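Local coordinates for putative oxidoreductase (Thermus thermophilus, PDB 2ISM), which is a putative oxidoreductase of the glucose/sorbosone dehydrogenase family, a beta-propeller protein that carries a bound calcium ion, at residues G102-L110 with R121-P131; T213-H221 with H231-P239. All blocks are in the same frame, centred on the assembly; numbering follows the deposited sequence.

Contact 1: residues G102-L110 with R121-P131; sequences GLRNQVVRL and RVVLDGIPARP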
ATOM      1  N   GLY B 102      22.361   3.938 -39.124  1.00 19.04           N
ATOM      2  CA  GLY B 102      21.981   2.538 -39.122  1.00 14.92           C
ATOM      3  C   GLY B 102      20.831   2.336 -38.152  1.00 15.67           C
ATOM      4  O   GLY B 102      20.797   2.955 -37.086  1.00 15.19           O
ATOM      5  N   LEU B 103      19.885   1.478 -38.514  1.00 14.51           N
ATOM      6  CA  LEU B 103      18.732   1.224 -37.664  1.00 14.58           C
ATOM      7  C   LEU B 103      19.043   0.221 -36.557  1.00 16.04           C
ATOM      8  O   LEU B 103      19.408  -0.923 -36.829  1.00 15.96           O
ATOM      9  CB  LEU B 103      17.566   0.703 -38.510  1.00 18.19           C
ATOM     10  CG  LEU B 103      16.276   0.313 -37.780  1.00 14.27           C
ATOM     11  CD1 LEU B 103      15.643   1.536 -37.122  1.00 16.50           C
ATOM     12  CD2 LEU B 103      15.310  -0.299 -38.782  1.00 18.23           C
ATOM     13  N   ARG B 104      18.907   0.651 -35.307  1.00 10.61           N
ATOM     14  CA  ARG B 104      19.152  -0.241 -34.182  1.00  9.81           C
ATOM     15  C   ARG B 104      18.634   0.374 -32.888  1.00  9.72           C
ATOM     16  O   ARG B 104      18.311   1.561 -32.843  1.00 11.16           O
ATOM     17  CB  ARG B 104      20.653  -0.556 -34.052  1.00 12.69           C
ATOM     18  CG  ARG B 104      21.515   0.509 -33.376  1.00 12.83           C
ATOM     19  CD  ARG B 104      21.784   1.730 -34.256  1.00 15.79           C
ATOM     20  NE  ARG B 104      22.838   2.573 -33.681  1.00 13.30           N
ATOM     21  CZ  ARG B 104      23.359   3.645 -34.273  1.00 15.88           C
ATOM     22  NH1 ARG B 104      22.930   4.030 -35.468  1.00 18.81           N
ATOM     23  NH2 ARG B 104      24.321   4.333 -33.672  1.00 12.85           N
ATOM     24  N   ASN B 105      18.519  -0.446 -31.850  1.00  8.59           N
ATOM     25  CA  ASN B 105      18.079   0.045 -30.551  1.00  9.65           C
ATOM     26  C   ASN B 105      19.336   0.306 -29.721  1.00 10.91           C
ATOM     27  O   ASN B 105      20.391  -0.288 -29.960  1.00 11.67           O
ATOM     28  CB  ASN B 105      17.169  -0.977 -29.850  1.00 10.61           C
ATOM     29  CG  ASN B 105      15.741  -0.964 -30.395  1.00 11.33           C
ATOM     30  OD1 ASN B 105      15.262  -1.946 -30.971  1.00 13.08           O
ATOM     31  ND2 ASN B 105      15.061   0.153 -30.212  1.00  7.20           N
ATOM     32  N   GLN B 106      19.230   1.211 -28.761  1.00  9.13           N
ATOM     33  CA  GLN B 106      20.366   1.546 -27.921  1.00  8.92           C
ATOM     34  C   GLN B 106      19.895   2.173 -26.629  1.00  9.80           C
ATOM     35  O   GLN B 106      18.758   2.625 -26.520  1.00 11.35           O
ATOM     36  CB  GLN B 106      21.280   2.547 -28.637  1.00 11.52           C
ATOM     37  CG  GLN B 106      20.541   3.760 -29.174  1.00 14.35           C
ATOM     38  CD  GLN B 106      21.463   4.840 -29.719  1.00 15.66           C
ATOM     39  OE1 GLN B 106      22.454   4.556 -30.397  1.00 21.07           O
ATOM     40  NE2 GLN B 106      21.125   6.088 -29.440  1.00 13.04           N
ATOM     41  N   VAL B 107      20.785   2.181 -25.649  1.00  8.52           N
ATOM     42  CA  VAL B 107      20.510   2.808 -24.376  1.00 10.11           C
ATOM     43  C   VAL B 107      21.434   4.008 -24.377  1.00 10.97           C
ATOM     44  O   VAL B 107      22.637   3.868 -24.592  1.00 12.87           O
ATOM     45  CB  VAL B 107      20.881   1.913 -23.181  1.00 10.34           C
ATOM     46  CG1 VAL B 107      20.739   2.712 -21.890  1.00  8.88           C
ATOM     47  CG2 VAL B 107      19.968   0.689 -23.137  1.00  9.49           C
ATOM     48  N   VAL B 108      20.868   5.187 -24.173  1.00 10.75           N
ATOM     49  CA  VAL B 108      21.663   6.399 -24.142  1.00 11.55           C
ATOM     50  C   VAL B 108      21.540   7.015 -22.760  1.00 13.65           C
ATOM     51  O   VAL B 108      20.733   6.580 -21.941  1.00 12.66           O
ATOM     52  CB  VAL B 108      21.194   7.423 -25.206  1.00 11.82           C
ATOM     53  CG1 VAL B 108      21.417   6.857 -26.598  1.00 17.42           C
ATOM     54  CG2 VAL B 108      19.722   7.768 -24.998  1.00 14.92           C
ATOM     55  N   ARG B 109      22.357   8.025 -22.513  1.00 13.19           N
ATOM     56  CA  ARG B 109      22.363   8.717 -21.242  1.00 14.62           C
ATOM     57  C   ARG B 109      22.350  10.217 -21.532  1.00 12.87           C
ATOM     58  O   ARG B 109      23.071  10.679 -22.413  1.00 13.57           O
ATOM     59  CB  ARG B 109      23.634   8.330 -20.479  1.00 19.14           C
ATOM     60  CG  ARG B 109      23.714   8.844 -19.075  1.00 26.87           C
ATOM     61  CD  ARG B 109      24.868   8.194 -18.322  1.00 24.28           C
ATOM     62  NE  ARG B 109      26.167   8.811 -18.572  1.00 20.93           N
ATOM     63  CZ  ARG B 109      27.267   8.504 -17.888  1.00 24.94           C
ATOM     64  NH1 ARG B 109      27.208   7.592 -16.926  1.00 16.90           N
ATOM     65  NH2 ARG B 109      28.417   9.113 -18.149  1.00 23.85           N
ATOM     66  N   LEU B 110      21.521  10.964 -20.808  1.00 11.44           N
ATOM     67  CA  LEU B 110      21.441  12.414 -20.975  1.00 15.67           C
ATOM     68  C   LEU B 110      21.980  13.085 -19.716  1.00 16.33           C
ATOM     69  O   LEU B 110      21.833  12.553 -18.614  1.00 15.29           O
ATOM     70  CB  LEU B 110      19.992  12.876 -21.174  1.00 14.48           C
ATOM     71  CG  LEU B 110      19.125  12.310 -22.300  1.00 20.25           C
ATOM     72  CD1 LEU B 110      17.902  13.203 -22.466  1.00 26.71           C
ATOM     73  CD2 LEU B 110      19.907  12.259 -23.594  1.00 29.43           C
ATOM     74  N   ARG B 121      25.911  10.546 -23.940  1.00 20.69           N
ATOM     75  CA  ARG B 121      26.559   9.521 -24.749  1.00 18.37           C
ATOM     76  C   ARG B 121      25.747   8.230 -24.816  1.00 21.46           C
ATOM     77  O   ARG B 121      24.809   8.029 -24.042  1.00 18.99           O
ATOM     78  CB  ARG B 121      27.952   9.206 -24.198  1.00 22.76           C
ATOM     79  CG  ARG B 121      27.966   8.297 -22.979  1.00 19.55           C
ATOM     80  CD  ARG B 121      29.372   7.777 -22.732  1.00 33.57           C
ATOM     81  NE  ARG B 121      29.372   6.424 -22.184  1.00 38.64           N
ATOM     82  CZ  ARG B 121      29.322   6.138 -20.889  1.00 41.02           C
ATOM     83  NH1 ARG B 121      29.270   7.114 -19.995  1.00 45.49           N
ATOM     84  NH2 ARG B 121      29.323   4.877 -20.490  1.00 37.29           N
ATOM     85  N   VAL B 122      26.113   7.362 -25.753  1.00 16.55           N
ATOM     86  CA  VAL B 122      25.450   6.077 -25.901  1.00 21.25           C
ATOM     87  C   VAL B 122      26.076   5.153 -24.863  1.00 19.50           C
ATOM     88  O   VAL B 122      27.299   5.106 -24.720  1.00 18.99           O
ATOM     89  CB  VAL B 122      25.666   5.495 -27.315  1.00 22.91           C
ATOM     90  CG1 VAL B 122      24.981   4.144 -27.434  1.00 22.59           C
ATOM     91  CG2 VAL B 122      25.116   6.458 -28.356  1.00 23.85           C
ATOM     92  N   VAL B 123      25.230   4.444 -24.124  1.00 13.32           N
ATOM     93  CA  VAL B 123      25.672   3.527 -23.076  1.00 16.14           C
ATOM     94  C   VAL B 123      25.865   2.112 -23.618  1.00 18.28           C
ATOM     95  O   VAL B 123      26.808   1.414 -23.240  1.00 16.16           O
ATOM     96  CB  VAL B 123      24.650   3.514 -21.921  1.00 19.23           C
ATOM     97  CG1 VAL B 123      25.056   2.516 -20.858  1.00 18.24           C
ATOM     98  CG2 VAL B 123      24.548   4.912 -21.323  1.00 19.66           C
ATOM     99  N   LEU B 124      24.958   1.692 -24.495  1.00 11.80           N
ATOM    100  CA  LEU B 124      25.023   0.382 -25.137  1.00 11.01           C
ATOM    101  C   LEU B 124      24.363   0.551 -26.498  1.00 15.53           C
ATOM    102  O   LEU B 124      23.208   0.968 -26.587  1.00 14.54           O
ATOM    103  CB  LEU B 124      24.274  -0.689 -24.333  1.00 12.86           C
ATOM    104  CG  LEU B 124      24.185  -2.045 -25.053  1.00 17.15           C
ATOM    105  CD1 LEU B 124      25.590  -2.540 -25.382  1.00 19.22           C
ATOM    106  CD2 LEU B 124      23.455  -3.068 -24.189  1.00 19.58           C
ATOM    107  N   ASP B 125      25.101   0.228 -27.554  1.00 13.27           N
ATOM    108  CA  ASP B 125      24.597   0.370 -28.914  1.00 13.22           C
ATOM    109  C   ASP B 125      24.510  -0.985 -29.617  1.00 13.38           C
ATOM    110  O   ASP B 125      25.149  -1.953 -29.201  1.00 14.40           O
ATOM    111  CB  ASP B 125      25.538   1.301 -29.701  1.00 11.11           C
ATOM    112  CG  ASP B 125      24.840   2.019 -30.841  1.00 17.57           C
ATOM    113  OD1 ASP B 125      23.638   1.761 -31.059  1.00 16.27           O
ATOM    114  OD2 ASP B 125      25.496   2.845 -31.519  1.00 17.87           O
ATOM    115  N   GLY B 126      23.705  -1.059 -30.675  1.00 10.50           N
ATOM    116  CA  GLY B 126      23.618  -2.299 -31.429  1.00 11.95           C
ATOM    117  C   GLY B 126      22.562  -3.320 -31.061  1.00 13.20           C
ATOM    118  O   GLY B 126      22.630  -4.460 -31.514  1.00 13.15           O
ATOM    119  N   ILE B 127      21.597  -2.943 -30.233  1.00 14.97           N
ATOM    120  CA  ILE B 127      20.540  -3.883 -29.884  1.00 14.16           C
ATOM    121  C   ILE B 127      19.704  -4.025 -31.156  1.00 14.20           C
ATOM    122  O   ILE B 127      19.433  -3.037 -31.842  1.00 12.02           O
ATOM    123  CB  ILE B 127      19.659  -3.343 -28.741  1.00 12.97           C
ATOM    124  CG1 ILE B 127      20.512  -3.141 -27.485  1.00  9.56           C
ATOM    125  CG2 ILE B 127      18.519  -4.319 -28.466  1.00 10.46           C
ATOM    126  CD1 ILE B 127      19.783  -2.434 -26.357  1.00 13.68           C
ATOM    127  N   PRO B 128      19.300  -5.257 -31.497  1.00 11.37           N
ATOM    128  CA  PRO B 128      18.501  -5.471 -32.706  1.00 13.41           C
ATOM    129  C   PRO B 128      17.260  -4.592 -32.881  1.00 13.57           C
ATOM    130  O   PRO B 128      16.554  -4.269 -31.926  1.00 13.91           O
ATOM    131  CB  PRO B 128      18.134  -6.954 -32.618  1.00 14.10           C
ATOM    132  CG  PRO B 128      19.319  -7.548 -31.925  1.00 15.44           C
ATOM    133  CD  PRO B 128      19.600  -6.540 -30.833  1.00 14.03           C
ATOM    134  N   ALA B 129      17.016  -4.222 -34.133  1.00 13.44           N
ATOM    135  CA  ALA B 129      15.855  -3.440 -34.535  1.00 11.57           C
ATOM    136  C   ALA B 129      15.672  -3.751 -36.016  1.00 14.41           C
ATOM    137  O   ALA B 129      16.643  -4.042 -36.709  1.00 15.22           O
ATOM    138  CB  ALA B 129      16.110  -1.952 -34.339  1.00 12.54           C
ATOM    139  N   ARG B 130      14.435  -3.716 -36.497  1.00 13.11           N
ATOM    140  CA  ARG B 130      14.165  -3.982 -37.908  1.00 14.01           C
ATOM    141  C   ARG B 130      13.225  -2.907 -38.441  1.00 16.71           C
ATOM    142  O   ARG B 130      12.547  -2.233 -37.669  1.00 13.51           O
ATOM    143  CB  ARG B 130      13.556  -5.379 -38.087  1.00 14.74           C
ATOM    144  CG  ARG B 130      14.562  -6.523 -37.898  1.00 15.72           C
ATOM    145  CD  ARG B 130      15.740  -6.379 -38.861  1.00 24.95           C
ATOM    146  NE  ARG B 130      16.770  -7.398 -38.673  1.00 35.10           N
ATOM    147  CZ  ARG B 130      17.991  -7.331 -39.203  1.00 43.42           C
ATOM    148  NH1 ARG B 130      18.338  -6.291 -39.953  1.00 42.69           N
ATOM    149  NH2 ARG B 130      18.867  -8.306 -38.992  1.00 42.36           N
ATOM    150  N   PRO B 131      13.188  -2.719 -39.771  1.00 18.37           N
ATOM    151  CA  PRO B 131      12.324  -1.705 -40.383  1.00 15.02           C
ATOM    152  C   PRO B 131      10.876  -1.714 -39.922  1.00 13.09           C
ATOM    153  O   PRO B 131      10.248  -0.663 -39.834  1.00 17.49           O
ATOM    154  CB  PRO B 131      12.456  -2.002 -41.873  1.00 15.90           C
ATOM    155  CG  PRO B 131      13.875  -2.454 -41.976  1.00 19.38           C
ATOM    156  CD  PRO B 131      13.985  -3.407 -40.802  1.00 15.04           C
TER
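Arg-104 takes hold of Asp-125 side-on, NE to OD1 at 2.9 Å and NH2 to OD2 at 2.9 Å, with guanidinium and carboxylate nearly coplanar, 28° apart. The arginine's CG stands between its backbone N and carbonyl carbon (chi1 80°) and the chain bends at chi2, which brings the group back alongside the partner strand. NH1 gives a further bond to Gly-102 O in the guanidinium plane, and Asp-125 OD1 also takes Gly-126 N from above its carboxylate plane, so rotation of both ends is restrained.

Further along, Val-107 O accepts from Val-123 N at 2.7 Å and from Leu-124 N at 3.2 Å. Both residues face Val-107, whose CG1 lies 4.0 Å from Val-123 CB. On the other face Val-108 CG1 meets Val-122 CG2 at 4.1 Å.

Arg-121 NH1 sits over one face of the Arg-109 guanidinium, the two planes 79° apart. Glu-177 pairs with Arg-109 and, weakly, with Arg-121, and Asp-120 holds Arg-109 NE; these carboxylates probably offset the like charges. Beyond the strands, Leu-103 CD2 leans on the backbone joining Arg-130 and Pro-131. The whole is an antiparallel hairpin broken by a classic beta bulge, forming the two last strands of a four-stranded propeller blade.

Contact 2: residues T213-H221 with H231-P239; sequences TGELFSSEH and HDEVNLIVP. With CA (calcium ion), chain E.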
ATOM      1  N   THR B 213      12.299 -10.206  -1.123  1.00 23.33           N
ATOM      2  CA  THR B 213      13.345 -11.112  -1.582  1.00 24.63           C
ATOM      3  C   THR B 213      14.388 -10.528  -2.527  1.00 24.60           C
ATOM      4  O   THR B 213      15.502 -11.047  -2.618  1.00 23.73           O
ATOM      5  CB  THR B 213      12.724 -12.326  -2.276  1.00 25.66           C
ATOM      6  OG1 THR B 213      12.078 -11.897  -3.484  1.00 24.64           O
ATOM      7  CG2 THR B 213      11.694 -12.992  -1.364  1.00 24.92           C
ATOM      8  N   GLY B 214      14.032  -9.469  -3.242  1.00 23.55           N
ATOM      9  CA  GLY B 214      14.972  -8.875  -4.178  1.00 22.84           C
ATOM     10  C   GLY B 214      14.960  -9.610  -5.506  1.00 21.05           C
ATOM     11  O   GLY B 214      15.743  -9.305  -6.407  1.00 20.09           O
ATOM     12  N   GLU B 215      14.068 -10.588  -5.629  1.00 18.53           N
ATOM     13  CA  GLU B 215      13.944 -11.371  -6.857  1.00 16.99           C
ATOM     14  C   GLU B 215      13.385 -10.521  -7.993  1.00 19.22           C
ATOM     15  O   GLU B 215      12.510  -9.681  -7.776  1.00 15.19           O
ATOM     16  CB  GLU B 215      13.011 -12.560  -6.631  1.00 20.11           C
ATOM     17  CG  GLU B 215      13.565 -13.645  -5.728  1.00 22.16           C
ATOM     18  CD  GLU B 215      12.501 -14.656  -5.350  1.00 18.48           C
ATOM     19  OE1 GLU B 215      11.545 -14.263  -4.651  1.00 25.84           O
ATOM     20  OE2 GLU B 215      12.616 -15.831  -5.758  1.00 23.76           O
ATOM     21  N   LEU B 216      13.879 -10.759  -9.206  1.00 17.04           N
ATOM     22  CA  LEU B 216      13.430 -10.019 -10.382  1.00 17.70           C
ATOM     23  C   LEU B 216      12.289 -10.725 -11.103  1.00 14.00           C
ATOM     24  O   LEU B 216      12.348 -11.924 -11.360  1.00 12.33           O
ATOM     25  CB  LEU B 216      14.587  -9.820 -11.363  1.00 12.77           C
ATOM     26  CG  LEU B 216      14.214  -9.217 -12.725  1.00 17.26           C
ATOM     27  CD1 LEU B 216      13.636  -7.823 -12.524  1.00 15.29           C
ATOM     28  CD2 LEU B 216      15.443  -9.164 -13.623  1.00 10.88           C
ATOM     29  N   PHE B 217      11.245  -9.968 -11.411  1.00 14.50           N
ATOM     30  CA  PHE B 217      10.085 -10.485 -12.121  1.00 15.88           C
ATOM     31  C   PHE B 217       9.970  -9.693 -13.411  1.00 14.94           C
ATOM     32  O   PHE B 217      10.266  -8.500 -13.437  1.00 15.33           O
ATOM     33  CB  PHE B 217       8.819 -10.291 -11.289  1.00 13.73           C
ATOM     34  CG  PHE B 217       8.740 -11.194 -10.098  1.00 17.98           C
ATOM     35  CD1 PHE B 217       7.891 -12.295 -10.103  1.00 23.67           C
ATOM     36  CD2 PHE B 217       9.531 -10.958  -8.982  1.00 15.92           C
ATOM     37  CE1 PHE B 217       7.830 -13.155  -9.004  1.00 28.52           C
ATOM     38  CE2 PHE B 217       9.480 -11.810  -7.879  1.00 15.51           C
ATOM     39  CZ  PHE B 217       8.627 -12.910  -7.892  1.00 24.41           C
ATOM     40  N   SER B 218       9.540 -10.359 -14.475  1.00 11.96           N
ATOM     41  CA  SER B 218       9.405  -9.704 -15.766  1.00 12.68           C
ATOM     42  C   SER B 218       8.113 -10.127 -16.455  1.00 15.85           C
ATOM     43  O   SER B 218       7.576 -11.203 -16.192  1.00 14.04           O
ATOM     44  CB  SER B 218      10.606 -10.064 -16.648  1.00 11.88           C
ATOM     45  OG  SER B 218      10.520  -9.474 -17.931  1.00 14.36           O
ATOM     46  N   SER B 219       7.614  -9.267 -17.334  1.00 13.38           N
ATOM     47  CA  SER B 219       6.402  -9.568 -18.078  1.00 11.91           C
ATOM     48  C   SER B 219       6.771  -9.540 -19.547  1.00 14.00           C
ATOM     49  O   SER B 219       7.688  -8.818 -19.943  1.00 14.80           O
ATOM     50  CB  SER B 219       5.325  -8.515 -17.805  1.00 11.09           C
ATOM     51  OG  SER B 219       5.766  -7.226 -18.196  1.00 16.43           O
ATOM     52  N   GLU B 220       6.078 -10.327 -20.358  1.00 14.68           N
ATOM     53  CA  GLU B 220       6.366 -10.320 -21.781  1.00 17.58           C
ATOM     54  C   GLU B 220       5.200 -10.802 -22.623  1.00 20.74           C
ATOM     55  O   GLU B 220       4.370 -11.594 -22.167  1.00 14.60           O
ATOM     56  CB  GLU B 220       7.622 -11.144 -22.083  1.00 23.84           C
ATOM     57  CG  GLU B 220       7.479 -12.650 -22.012  1.00 23.56           C
ATOM     58  CD  GLU B 220       8.785 -13.345 -22.383  1.00 27.23           C
ATOM     59  OE1 GLU B 220       9.777 -13.178 -21.642  1.00 25.10           O
ATOM     60  OE2 GLU B 220       8.829 -14.043 -23.418  1.00 23.28           O
ATOM     61  N   HIS B 221       5.139 -10.296 -23.851  1.00 20.17           N
ATOM     62  CA  HIS B 221       4.081 -10.650 -24.787  1.00 23.42           C
ATOM     63  C   HIS B 221       4.285 -12.055 -25.331  1.00 26.96           C
ATOM     64  O   HIS B 221       5.394 -12.433 -25.707  1.00 28.32           O
ATOM     65  CB  HIS B 221       4.051  -9.670 -25.964  1.00 25.42           C
ATOM     66  CG  HIS B 221       3.840  -8.244 -25.563  1.00 31.10           C
ATOM     67  ND1 HIS B 221       4.812  -7.495 -24.936  1.00 35.95           N
ATOM     68  CD2 HIS B 221       2.766  -7.430 -25.699  1.00 35.06           C
ATOM     69  CE1 HIS B 221       4.345  -6.279 -24.704  1.00 33.62           C
ATOM     70  NE2 HIS B 221       3.108  -6.214 -25.156  1.00 37.50           N
ATOM     71  N   HIS B 231      -0.950 -16.705 -24.273  1.00 26.91           N
ATOM     72  CA  HIS B 231       0.148 -17.233 -23.462  1.00 25.62           C
ATOM     73  C   HIS B 231       1.165 -16.167 -23.090  1.00 24.65           C
ATOM     74  O   HIS B 231       2.367 -16.426 -23.042  1.00 20.58           O
ATOM     75  CB  HIS B 231       0.842 -18.423 -24.148  1.00 34.68           C
ATOM     76  CG  HIS B 231      -0.051 -19.615 -24.324  1.00 39.65           C
ATOM     77  ND1 HIS B 231      -1.071 -19.636 -25.250  1.00 43.15           N
ATOM     78  CD2 HIS B 231      -0.131 -20.789 -23.650  1.00 41.92           C
ATOM     79  CE1 HIS B 231      -1.745 -20.766 -25.137  1.00 47.28           C
ATOM     80  NE2 HIS B 231      -1.197 -21.484 -24.173  1.00 45.11           N
ATOM     81  N   ASP B 232       0.666 -14.962 -22.835  1.00 18.62           N
ATOM     82  CA  ASP B 232       1.518 -13.868 -22.404  1.00 20.52           C
ATOM     83  C   ASP B 232       1.905 -14.328 -21.006  1.00 20.97           C
ATOM     84  O   ASP B 232       1.191 -15.132 -20.397  1.00 19.52           O
ATOM     85  CB  ASP B 232       0.719 -12.570 -22.365  1.00 26.48           C
ATOM     86  CG  ASP B 232       0.175 -12.192 -23.730  1.00 21.52           C
ATOM     87  OD1 ASP B 232       0.950 -11.683 -24.566  1.00 20.58           O
ATOM     88  OD2 ASP B 232      -1.027 -12.417 -23.969  1.00 26.74           O
ATOM     89  N   GLU B 233       3.007 -13.821 -20.474  1.00 18.26           N
ATOM     90  CA  GLU B 233       3.443 -14.320 -19.182  1.00 20.01           C
ATOM     91  C   GLU B 233       4.167 -13.376 -18.244  1.00 18.62           C
ATOM     92  O   GLU B 233       4.522 -12.254 -18.597  1.00 15.55           O
ATOM     93  CB  GLU B 233       4.341 -15.524 -19.437  1.00 26.69           C
ATOM     94  CG  GLU B 233       5.256 -15.281 -20.629  1.00 26.52           C
ATOM     95  CD  GLU B 233       6.252 -16.387 -20.875  1.00 26.55           C
ATOM     96  OE1 GLU B 233       5.845 -17.505 -21.257  1.00 27.51           O
ATOM     97  OE2 GLU B 233       7.456 -16.126 -20.691  1.00 24.69           O
ATOM     98  N   VAL B 234       4.360 -13.868 -17.025  1.00 14.79           N
ATOM     99  CA  VAL B 234       5.101 -13.171 -15.989  1.00 15.70           C
ATOM    100  C   VAL B 234       6.130 -14.219 -15.593  1.00 16.40           C
ATOM    101  O   VAL B 234       5.772 -15.360 -15.274  1.00 15.87           O
ATOM    102  CB  VAL B 234       4.246 -12.831 -14.760  1.00 15.12           C
ATOM    103  CG1 VAL B 234       5.140 -12.235 -13.672  1.00 10.27           C
ATOM    104  CG2 VAL B 234       3.147 -11.849 -15.140  1.00 18.43           C
ATOM    105  N   ASN B 235       7.401 -13.837 -15.634  1.00 14.51           N
ATOM    106  CA  ASN B 235       8.488 -14.748 -15.305  1.00 15.21           C
ATOM    107  C   ASN B 235       9.286 -14.303 -14.086  1.00 16.27           C
ATOM    108  O   ASN B 235       9.390 -13.110 -13.793  1.00 11.81           O
ATOM    109  CB  ASN B 235       9.456 -14.871 -16.494  1.00  9.81           C
ATOM    110  CG  ASN B 235       8.812 -15.478 -17.723  1.00 14.52           C
ATOM    111  OD1 ASN B 235       8.663 -14.820 -18.756  1.00 17.42           O
ATOM    112  ND2 ASN B 235       8.433 -16.742 -17.623  1.00 12.09           N
ATOM    113  N   LEU B 236       9.836 -15.281 -13.373  1.00 12.84           N
ATOM    114  CA  LEU B 236      10.688 -15.025 -12.222  1.00 13.74           C
ATOM    115  C   LEU B 236      12.064 -15.212 -12.848  1.00 14.92           C
ATOM    116  O   LEU B 236      12.455 -16.333 -13.185  1.00 16.82           O
ATOM    117  CB  LEU B 236      10.445 -16.067 -11.123  1.00 18.57           C
ATOM    118  CG  LEU B 236      11.339 -16.016  -9.878  1.00 28.82           C
ATOM    119  CD1 LEU B 236      11.363 -14.610  -9.311  1.00 26.62           C
ATOM    120  CD2 LEU B 236      10.818 -17.002  -8.833  1.00 26.95           C
ATOM    121  N   ILE B 237      12.784 -14.109 -13.021  1.00 14.36           N
ATOM    122  CA  ILE B 237      14.093 -14.129 -13.667  1.00 12.95           C
ATOM    123  C   ILE B 237      15.268 -14.486 -12.765  1.00 14.28           C
ATOM    124  O   ILE B 237      15.491 -13.851 -11.736  1.00 15.98           O
ATOM    125  CB  ILE B 237      14.397 -12.749 -14.327  1.00  9.20           C
ATOM    126  CG1 ILE B 237      13.222 -12.317 -15.214  1.00 14.24           C
ATOM    127  CG2 ILE B 237      15.674 -12.831 -15.161  1.00 11.28           C
ATOM    128  CD1 ILE B 237      12.945 -13.239 -16.376  1.00 11.70           C
ATOM    129  N   VAL B 238      16.020 -15.508 -13.167  1.00 17.15           N
ATOM    130  CA  VAL B 238      17.201 -15.931 -12.420  1.00 18.55           C
ATOM    131  C   VAL B 238      18.390 -15.763 -13.357  1.00 14.62           C
ATOM    132  O   VAL B 238      18.245 -15.893 -14.572  1.00 17.27           O
ATOM    133  CB  VAL B 238      17.114 -17.418 -11.968  1.00 21.10           C
ATOM    134  CG1 VAL B 238      15.903 -17.622 -11.069  1.00 19.49           C
ATOM    135  CG2 VAL B 238      17.048 -18.337 -13.176  1.00 19.58           C
ATOM    136  N   PRO B 239      19.578 -15.454 -12.811  1.00 14.83           N
ATOM    137  CA  PRO B 239      20.771 -15.274 -13.641  1.00 17.37           C
ATOM    138  C   PRO B 239      21.040 -16.496 -14.515  1.00 20.13           C
ATOM    139  O   PRO B 239      21.044 -17.630 -14.023  1.00 16.07           O
ATOM    140  CB  PRO B 239      21.877 -15.054 -12.612  1.00 20.65           C
ATOM    141  CG  PRO B 239      21.158 -14.415 -11.475  1.00 23.45           C
ATOM    142  CD  PRO B 239      19.890 -15.221 -11.391  1.00 19.23           C
TER
HETATM  143 CA    CA E1001       8.515 -18.323 -21.898  1.00 21.94          CA
HETATM  144  O   HOH W   1      15.511 -13.097  -9.212  1.00 27.12           O
HETATM  145  O   HOH W   2      10.007 -16.256 -22.705  1.00 21.64           O
HETATM  146  O   HOH W   3       7.763 -20.943 -21.818  1.00 28.74           O
HETATM  147  O   HOH W   4       8.857 -18.724 -19.180  1.00 19.22           O
HETATM  148  O   HOH W   5       8.094 -18.582 -24.651  1.00 26.77           O
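Two carboxylates run side by side here: Glu-220 and Glu-233 point the same way from a hydrogen-bonded pair, with Glu-220 CD 3.5 Å from Glu-233 OE2 and their planes 40° apart. The calcium ion makes sense of this. Glu-233 binds it through both oxygens, OE2 at 2.7 Å and OE1 at 2.9 Å, while Glu-220 stays in the second shell and accepts at OE2 from a calcium-bound water, 2.6 Å away. A similar first torsion in both (chi1 74° in Glu-220, 40° in Glu-233), with the chains extended beyond CG, carries the two carboxylates out alongside each other. His-201 ND1 bonds Glu-220 OE1 and the backbone N of Arg-202 bonds Glu-220 OE2, which positions this second-shell acid; Tyr-243 O completes the metal ligands with four waters. The positive ion probably eases the closeness of the two acids.

Strands 216-220 and 232-237 are the middle two of an antiparallel four-stranded blade of the beta-propeller, joined by backbone bonds such as Asn-235 N to Ser-218 O at 2.7 Å.

Away from the metal, Leu-236 CD1 sits over one face of the Phe-217 ring, 3.7 Å from its centroid, a CH-pi contact offset toward the rim near CZ. The same methyl touches Glu-215 CB, and CD2 of Leu-236 approaches the acid's OE2, which is bonded to Gly-300 N; Trp-302 NE1 holds OE1. On the opposite face of the sheet Leu-216 and Ile-237 lie alongside each other, CD2 to CB 3.8 Å, and Ile-237 CG1 reaches Ser-218 CB. At this end a water bridges Leu-216 N and Ile-237 O.

Overall arrangement
Strand 23-27 joins the sheet that the C-terminal strands 317-322, 328-332 and 348-351 form, and the blade 33-38 to 60-66 follows; the next blade, 77-82 to 117-127, contains contact 1, which closes its last hairpin across a short turn. Strands 140-142 to 196-199 make the following blade, and then contact 2 closes the hairpin at the middle of the blade 208-209 to 262-264. The two are in series, neither nested nor crossing, with centres 24 Å apart and nearest atoms about 13 Å apart. Strand 170-174 of the intervening blade lies between them: Leu-124 of contact 1 packs on Leu-172 and Leu-174, while Ser-218 and Ile-237 of contact 2 pack on Ile-171.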